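Local coordinates for protein tyrosinase (Burkholderia thailandensis, PDB 5ZRD) that probably hydroxylates monophenols and oxidises the resulting catechols at a dicopper centre, as tyrosinases do, at residues F441-A447 / Y460-I466; G285-Y289 / F507-G511. All blocks are in the same frame, centred on the assembly; numbering follows the deposited sequence.

How the contacts relate
Contact 1 (441-447 / 460-466) joins the two strands of a beta hairpin. Contact 2 (285-289 / 507-511) brings the loop after helix 274-285 against the end of strand 502-509. Along the chain, contact 1 is nested inside the long loop that contact 2 closes. Their centres are about 12 Å apart. Both reach one mixed sheet, in which strand 441-450 lies between 456-466 and 502-509. Tyr289 links them directly, since its hydroxyl hydrogen-bonds Tyr460 and His463 of the hairpin. Helix 274-285 carries His277 and His281, two ligands of one copper. Together the contacts set this sheet beside a helix that supplies two of that copper's ligands.

Contact 1: F441-A447 / Y460-I466; sequences FIMKAYA and YLGHKSI
Phe441 to Tyr446 pair antiparallel with Ile466 to Tyr460, and the segment axes approach to 4.6 Å. Six backbone hydrogen bonds join them, in reciprocal pairs at Phe441/Ile466 and Met443/Lys464. The pattern then shifts. Ala445 N bonds Gly462 O at 2.9 Å, while Leu461 N bonds Ala445 O. Leu461 and Gly462 thus lie opposite Ala445, a beta bulge, and Gly462 has a positive phi (135°).

Ile466 lies over one face of the Phe441 ring. Its CB sits 4.0 Å from the ring centroid in a CH-pi contact, and its CD1 reaches Phe441 CE2 at 3.7 Å. Phe441 CG stands between the backbone N and carbonyl carbon (chi1 66°), which swings the ring toward Ile466. Met443 and Ala445 share this face of the sheet.

The pairing makes the beta hairpin of strands 441-450 and 456-466, with the latter an edge strand of the sheet within this chain.

On the other face the rings of Tyr446 and Tyr460 meet obliquely, with planes at 36°. Tyr446 CE1 touches Tyr460 CD1 at 3.3 Å. Lys444 CE comes within 3.2 Å of Tyr460 OH. Tyr460 OH and His463 ND1 both bond the hydroxyl of Tyr289. The ammonium of Lys444 bonds the carbonyls of Tyr289 and Gly291. Ser465 OG and His463 NE2 each bond one carboxylate oxygen of Asp279, joining the hairpin to helix 274-285.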
loop_
_atom_site.group_PDB
_atom_site.type_symbol
_atom_site.label_atom_id
_atom_site.label_comp_id
_atom_site.label_asym_id
_atom_site.label_seq_id
_atom_site.Cartn_x
_atom_site.Cartn_y
_atom_site.Cartn_z
ATOM N N PHE A 441 -8.291 -30.059 -4.130
ATOM C CA PHE A 441 -7.676 -31.055 -5.027
ATOM C C PHE A 441 -7.316 -32.336 -4.269
ATOM O O PHE A 441 -7.215 -32.365 -3.052
ATOM C CB PHE A 441 -6.486 -30.488 -5.807
ATOM C CG PHE A 441 -5.262 -30.101 -5.033
ATOM C CD1 PHE A 441 -5.156 -28.857 -4.446
ATOM C CD2 PHE A 441 -4.179 -30.952 -4.942
ATOM C CE1 PHE A 441 -4.022 -28.496 -3.724
ATOM C CE2 PHE A 441 -3.043 -30.595 -4.224
ATOM C CZ PHE A 441 -2.958 -29.361 -3.629
ATOM N N ILE A 442 -7.202 -33.419 -5.039
ATOM C CA ILE A 442 -6.893 -34.725 -4.517
ATOM C C ILE A 442 -5.605 -35.214 -5.176
ATOM O O ILE A 442 -5.399 -34.979 -6.355
ATOM C CB ILE A 442 -8.027 -35.724 -4.764
ATOM C CG1 ILE A 442 -9.383 -35.190 -4.288
ATOM C CG2 ILE A 442 -7.665 -37.058 -4.123
ATOM C CD1 ILE A 442 -10.564 -35.984 -4.800
ATOM N N MET A 443 -4.737 -35.829 -4.358
ATOM C CA MET A 443 -3.559 -36.542 -4.815
ATOM C C MET A 443 -3.839 -38.033 -4.610
ATOM O O MET A 443 -4.269 -38.413 -3.529
ATOM C CB MET A 443 -2.312 -36.138 -4.025
ATOM C CG MET A 443 -1.951 -34.712 -4.201
ATOM S SD MET A 443 -0.555 -34.177 -3.174
ATOM C CE MET A 443 0.689 -35.350 -3.710
ATOM N N LYS A 444 -3.667 -38.833 -5.664
ATOM C CA LYS A 444 -3.843 -40.288 -5.628
ATOM C C LYS A 444 -2.504 -40.911 -6.019
ATOM O O LYS A 444 -1.913 -40.491 -7.002
ATOM C CB LYS A 444 -4.956 -40.713 -6.586
ATOM C CG LYS A 444 -6.369 -40.515 -6.064
ATOM C CD LYS A 444 -7.409 -41.064 -6.991
ATOM C CE LYS A 444 -7.967 -42.388 -6.522
ATOM N NZ LYS A 444 -9.032 -42.882 -7.427
ATOM N N ALA A 445 -1.961 -41.807 -5.207
ATOM C CA ALA A 445 -0.608 -42.310 -5.464
ATOM C C ALA A 445 -0.690 -43.754 -5.961
ATOM O O ALA A 445 -1.505 -44.529 -5.474
ATOM C CB ALA A 445 0.252 -42.183 -4.230
ATOM N N TYR A 446 0.161 -44.080 -6.933
ATOM C CA TYR A 446 0.245 -45.411 -7.526
ATOM C C TYR A 446 1.704 -45.875 -7.620
ATOM O O TYR A 446 2.644 -45.093 -7.809
ATOM C CB TYR A 446 -0.372 -45.423 -8.929
ATOM C CG TYR A 446 -1.827 -45.067 -8.944
ATOM C CD1 TYR A 446 -2.806 -46.025 -8.773
ATOM C CD2 TYR A 446 -2.232 -43.751 -9.058
ATOM C CE1 TYR A 446 -4.157 -45.697 -8.762
ATOM C CE2 TYR A 446 -3.574 -43.401 -9.046
ATOM C CZ TYR A 446 -4.544 -44.375 -8.897
ATOM O OH TYR A 446 -5.866 -44.027 -8.873
ATOM N N ALA A 447 1.876 -47.181 -7.525
ATOM C CA ALA A 447 3.162 -47.820 -7.838
ATOM C C ALA A 447 2.933 -48.889 -8.926
ATOM O O ALA A 447 2.002 -49.728 -8.845
ATOM C CB ALA A 447 3.781 -48.394 -6.574
ATOM N N TYR A 460 -2.423 -49.379 -5.910
ATOM C CA TYR A 460 -3.041 -48.139 -5.472
ATOM C C TYR A 460 -2.612 -47.887 -4.032
ATOM O O TYR A 460 -2.916 -48.694 -3.190
ATOM C CB TYR A 460 -4.566 -48.177 -5.642
ATOM C CG TYR A 460 -5.239 -46.921 -5.151
ATOM C CD1 TYR A 460 -4.747 -45.667 -5.481
ATOM C CD2 TYR A 460 -6.317 -46.992 -4.279
ATOM C CE1 TYR A 460 -5.329 -44.516 -4.979
ATOM C CE2 TYR A 460 -6.930 -45.851 -3.794
ATOM C CZ TYR A 460 -6.424 -44.606 -4.129
ATOM O OH TYR A 460 -7.050 -43.493 -3.642
ATOM N N LEU A 461 -1.881 -46.800 -3.771
ATOM C CA LEU A 461 -1.318 -46.552 -2.403
ATOM C C LEU A 461 -2.244 -45.688 -1.534
ATOM O O LEU A 461 -2.069 -45.644 -0.324
ATOM C CB LEU A 461 0.021 -45.858 -2.583
ATOM C CG LEU A 461 1.010 -46.581 -3.503
ATOM C CD1 LEU A 461 2.331 -45.841 -3.556
ATOM C CD2 LEU A 461 1.228 -48.016 -3.043
ATOM N N GLY A 462 -3.184 -44.966 -2.150
ATOM C CA GLY A 462 -4.172 -44.193 -1.416
ATOM C C GLY A 462 -4.375 -42.791 -1.977
ATOM O O GLY A 462 -3.834 -42.463 -3.032
ATOM N N HIS A 463 -5.212 -42.002 -1.270
ATOM C CA HIS A 463 -5.555 -40.622 -1.618
ATOM C C HIS A 463 -5.185 -39.652 -0.470
ATOM O O HIS A 463 -4.995 -40.027 0.676
ATOM C CB HIS A 463 -7.034 -40.514 -1.967
ATOM C CG HIS A 463 -7.931 -40.655 -0.775
ATOM N ND1 HIS A 463 -8.492 -41.859 -0.407
ATOM C CD2 HIS A 463 -8.325 -39.759 0.153
ATOM C CE1 HIS A 463 -9.221 -41.689 0.684
ATOM N NE2 HIS A 463 -9.129 -40.414 1.051
ATOM N N LYS A 464 -5.068 -38.388 -0.836
ATOM C CA LYS A 464 -4.962 -37.278 0.070
ATOM C C LYS A 464 -5.819 -36.149 -0.500
ATOM O O LYS A 464 -5.613 -35.725 -1.622
ATOM C CB LYS A 464 -3.517 -36.808 0.217
ATOM C CG LYS A 464 -3.278 -35.611 1.143
ATOM C CD LYS A 464 -1.821 -35.183 1.069
ATOM C CE LYS A 464 -1.471 -33.938 1.858
ATOM N NZ LYS A 464 -1.226 -34.290 3.270
ATOM N N SER A 465 -6.738 -35.675 0.335
ATOM C CA SER A 465 -7.665 -34.628 0.026
ATOM C C SER A 465 -7.164 -33.302 0.612
ATOM O O SER A 465 -7.040 -33.165 1.814
ATOM C CB SER A 465 -9.028 -34.979 0.568
ATOM O OG SER A 465 -9.663 -36.018 -0.187
ATOM N N ILE A 466 -6.918 -32.326 -0.238
ATOM C CA ILE A 466 -6.613 -30.959 0.204
ATOM C C ILE A 466 -7.880 -30.106 0.020
ATOM O O ILE A 466 -8.239 -29.646 -1.097
ATOM C CB ILE A 466 -5.406 -30.375 -0.554
ATOM C CG1 ILE A 466 -4.129 -31.212 -0.413
ATOM C CG2 ILE A 466 -5.126 -28.958 -0.069
ATOM C CD1 ILE A 466 -4.102 -32.460 -1.250
#

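Contact 2: G285-Y289 / F507-G511; sequences GGFDY and FIHRG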
loop_
_atom_site.group_PDB
_atom_site.type_symbol
_atom_site.label_atom_id
_atom_site.label_comp_id
_atom_site.label_asym_id
_atom_site.label_seq_id
_atom_site.Cartn_x
_atom_site.Cartn_y
_atom_site.Cartn_z
ATOM N N GLY A 285 -19.051 -32.480 -2.127
ATOM C CA GLY A 285 -18.929 -31.144 -2.777
ATOM C C GLY A 285 -18.346 -31.161 -4.197
ATOM O O GLY A 285 -18.029 -30.074 -4.725
ATOM N N GLY A 286 -18.150 -32.335 -4.813
ATOM C CA GLY A 286 -18.028 -32.428 -6.283
ATOM C C GLY A 286 -16.915 -33.311 -6.845
ATOM O O GLY A 286 -16.767 -33.369 -8.091
ATOM N N PHE A 287 -16.125 -34.000 -6.014
ATOM C CA PHE A 287 -15.066 -34.890 -6.522
ATOM C C PHE A 287 -15.533 -36.359 -6.554
ATOM O O PHE A 287 -15.907 -36.967 -5.510
ATOM C CB PHE A 287 -13.820 -34.758 -5.651
ATOM C CG PHE A 287 -13.164 -33.413 -5.738
ATOM C CD1 PHE A 287 -13.715 -32.324 -5.097
ATOM C CD2 PHE A 287 -12.006 -33.235 -6.472
ATOM C CE1 PHE A 287 -13.133 -31.072 -5.190
ATOM C CE2 PHE A 287 -11.400 -31.991 -6.531
ATOM C CZ PHE A 287 -11.971 -30.913 -5.897
ATOM N N ASP A 288 -15.537 -36.912 -7.765
ATOM C CA ASP A 288 -15.683 -38.351 -8.032
ATOM C C ASP A 288 -14.523 -39.072 -7.405
ATOM O O ASP A 288 -13.410 -38.677 -7.709
ATOM C CB ASP A 288 -15.584 -38.580 -9.561
ATOM C CG ASP A 288 -16.626 -39.560 -10.100
ATOM O OD1 ASP A 288 -17.330 -40.261 -9.333
ATOM O OD2 ASP A 288 -16.751 -39.617 -11.343
ATOM N N TYR A 289 -14.704 -40.116 -6.569
ATOM C CA TYR A 289 -13.491 -40.883 -6.095
ATOM C C TYR A 289 -12.667 -41.347 -7.308
ATOM O O TYR A 289 -11.421 -41.373 -7.257
ATOM C CB TYR A 289 -13.799 -42.118 -5.239
ATOM C CG TYR A 289 -12.621 -42.616 -4.428
ATOM C CD1 TYR A 289 -12.032 -41.800 -3.469
ATOM C CD2 TYR A 289 -12.083 -43.892 -4.599
ATOM C CE1 TYR A 289 -10.958 -42.233 -2.701
ATOM C CE2 TYR A 289 -10.991 -44.330 -3.855
ATOM C CZ TYR A 289 -10.431 -43.505 -2.886
ATOM O OH TYR A 289 -9.376 -43.903 -2.094
ATOM N N PHE A 507 -3.302 -36.107 -9.918
ATOM C CA PHE A 507 -4.029 -34.983 -9.336
ATOM C C PHE A 507 -5.453 -34.918 -9.886
ATOM O O PHE A 507 -5.678 -35.064 -11.092
ATOM C CB PHE A 507 -3.324 -33.666 -9.626
ATOM C CG PHE A 507 -2.034 -33.515 -8.882
ATOM C CD1 PHE A 507 -0.852 -33.958 -9.434
ATOM C CD2 PHE A 507 -2.014 -32.948 -7.619
ATOM C CE1 PHE A 507 0.336 -33.816 -8.734
ATOM C CE2 PHE A 507 -0.824 -32.800 -6.924
ATOM C CZ PHE A 507 0.350 -33.233 -7.485
ATOM N N ILE A 508 -6.413 -34.732 -8.997
ATOM C CA ILE A 508 -7.755 -34.423 -9.419
ATOM C C ILE A 508 -8.079 -33.025 -8.888
ATOM O O ILE A 508 -8.092 -32.825 -7.669
ATOM C CB ILE A 508 -8.748 -35.484 -8.917
ATOM C CG1 ILE A 508 -8.343 -36.901 -9.349
ATOM C CG2 ILE A 508 -10.162 -35.140 -9.358
ATOM C CD1 ILE A 508 -9.155 -37.995 -8.672
ATOM N N HIS A 509 -8.334 -32.081 -9.786
ATOM C CA HIS A 509 -8.366 -30.694 -9.386
ATOM C C HIS A 509 -9.521 -29.961 -10.078
ATOM O O HIS A 509 -10.186 -30.496 -10.951
ATOM C CB HIS A 509 -7.019 -30.057 -9.668
ATOM C CG HIS A 509 -6.634 -30.178 -11.088
ATOM N ND1 HIS A 509 -6.931 -29.194 -12.000
ATOM C CD2 HIS A 509 -6.038 -31.181 -11.768
ATOM C CE1 HIS A 509 -6.493 -29.567 -13.190
ATOM N NE2 HIS A 509 -5.946 -30.790 -13.078
ATOM N N ARG A 510 -9.764 -28.735 -9.650
ATOM C CA ARG A 510 -10.844 -27.928 -10.238
ATOM C C ARG A 510 -10.436 -27.356 -11.609
ATOM O O ARG A 510 -11.295 -26.986 -12.423
ATOM C CB ARG A 510 -11.203 -26.798 -9.283
ATOM C CG ARG A 510 -11.649 -27.261 -7.902
ATOM C CD ARG A 510 -12.907 -28.069 -7.987
ATOM N NE ARG A 510 -13.732 -28.049 -6.782
ATOM C CZ ARG A 510 -14.884 -28.682 -6.693
ATOM N NH1 ARG A 510 -15.221 -29.535 -7.651
ATOM N NH2 ARG A 510 -15.700 -28.451 -5.680
ATOM N N GLY A 511 -9.141 -27.256 -11.865
ATOM C CA GLY A 511 -8.625 -26.590 -13.088
ATOM C C GLY A 511 -9.230 -25.203 -13.322
ATOM O O GLY A 511 -9.687 -24.908 -14.429
#
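Arg510 and Gly285 form the one hydrogen bond between the segments. Arg510 NH2 donates to Gly285 O at 3.0 Å. The oxygen lies at the edge of the guanidinium, near its plane, but the donor is tilted 33° from the carbonyl plane. The rest of the group is also held: NE forms a salt bridge with Glu306, and NH1 bonds the carbonyls of Ala298 and Ala300. Together these partners hold the guanidinium in place, and Glu306 probably balances its buried charge.

The Phe287 ring meets one face of this group. Phe287 CE1 sits over the guanidinium centre, 3.3 Å from Arg510 CZ. The two planes are 36° apart, so the groups are not stacked flat. The Arg510 chain turns about its CB-CG bond (chi2 -63°), and its CD passes Phe287 CZ at 3.7 Å on the way.

Ile508 supplies the apolar packing. Its CG2 lies 3.9 Å from Phe287 CD2, and the two side chains run alongside each other, pointing opposite ways. Ile508 O comes to the ring edge, 3.6 Å from Phe287 CE2. Phe287 also packs on Ile442 of the neighbouring strand, so its ring lies between the loop and the sheet.

Gly286 leaves the helical path with a positive phi and two bonds back into the last turn. This is the Schellman motif that ends helix 274-285, the helix bearing His277 and His281, two of the three histidines of one copper.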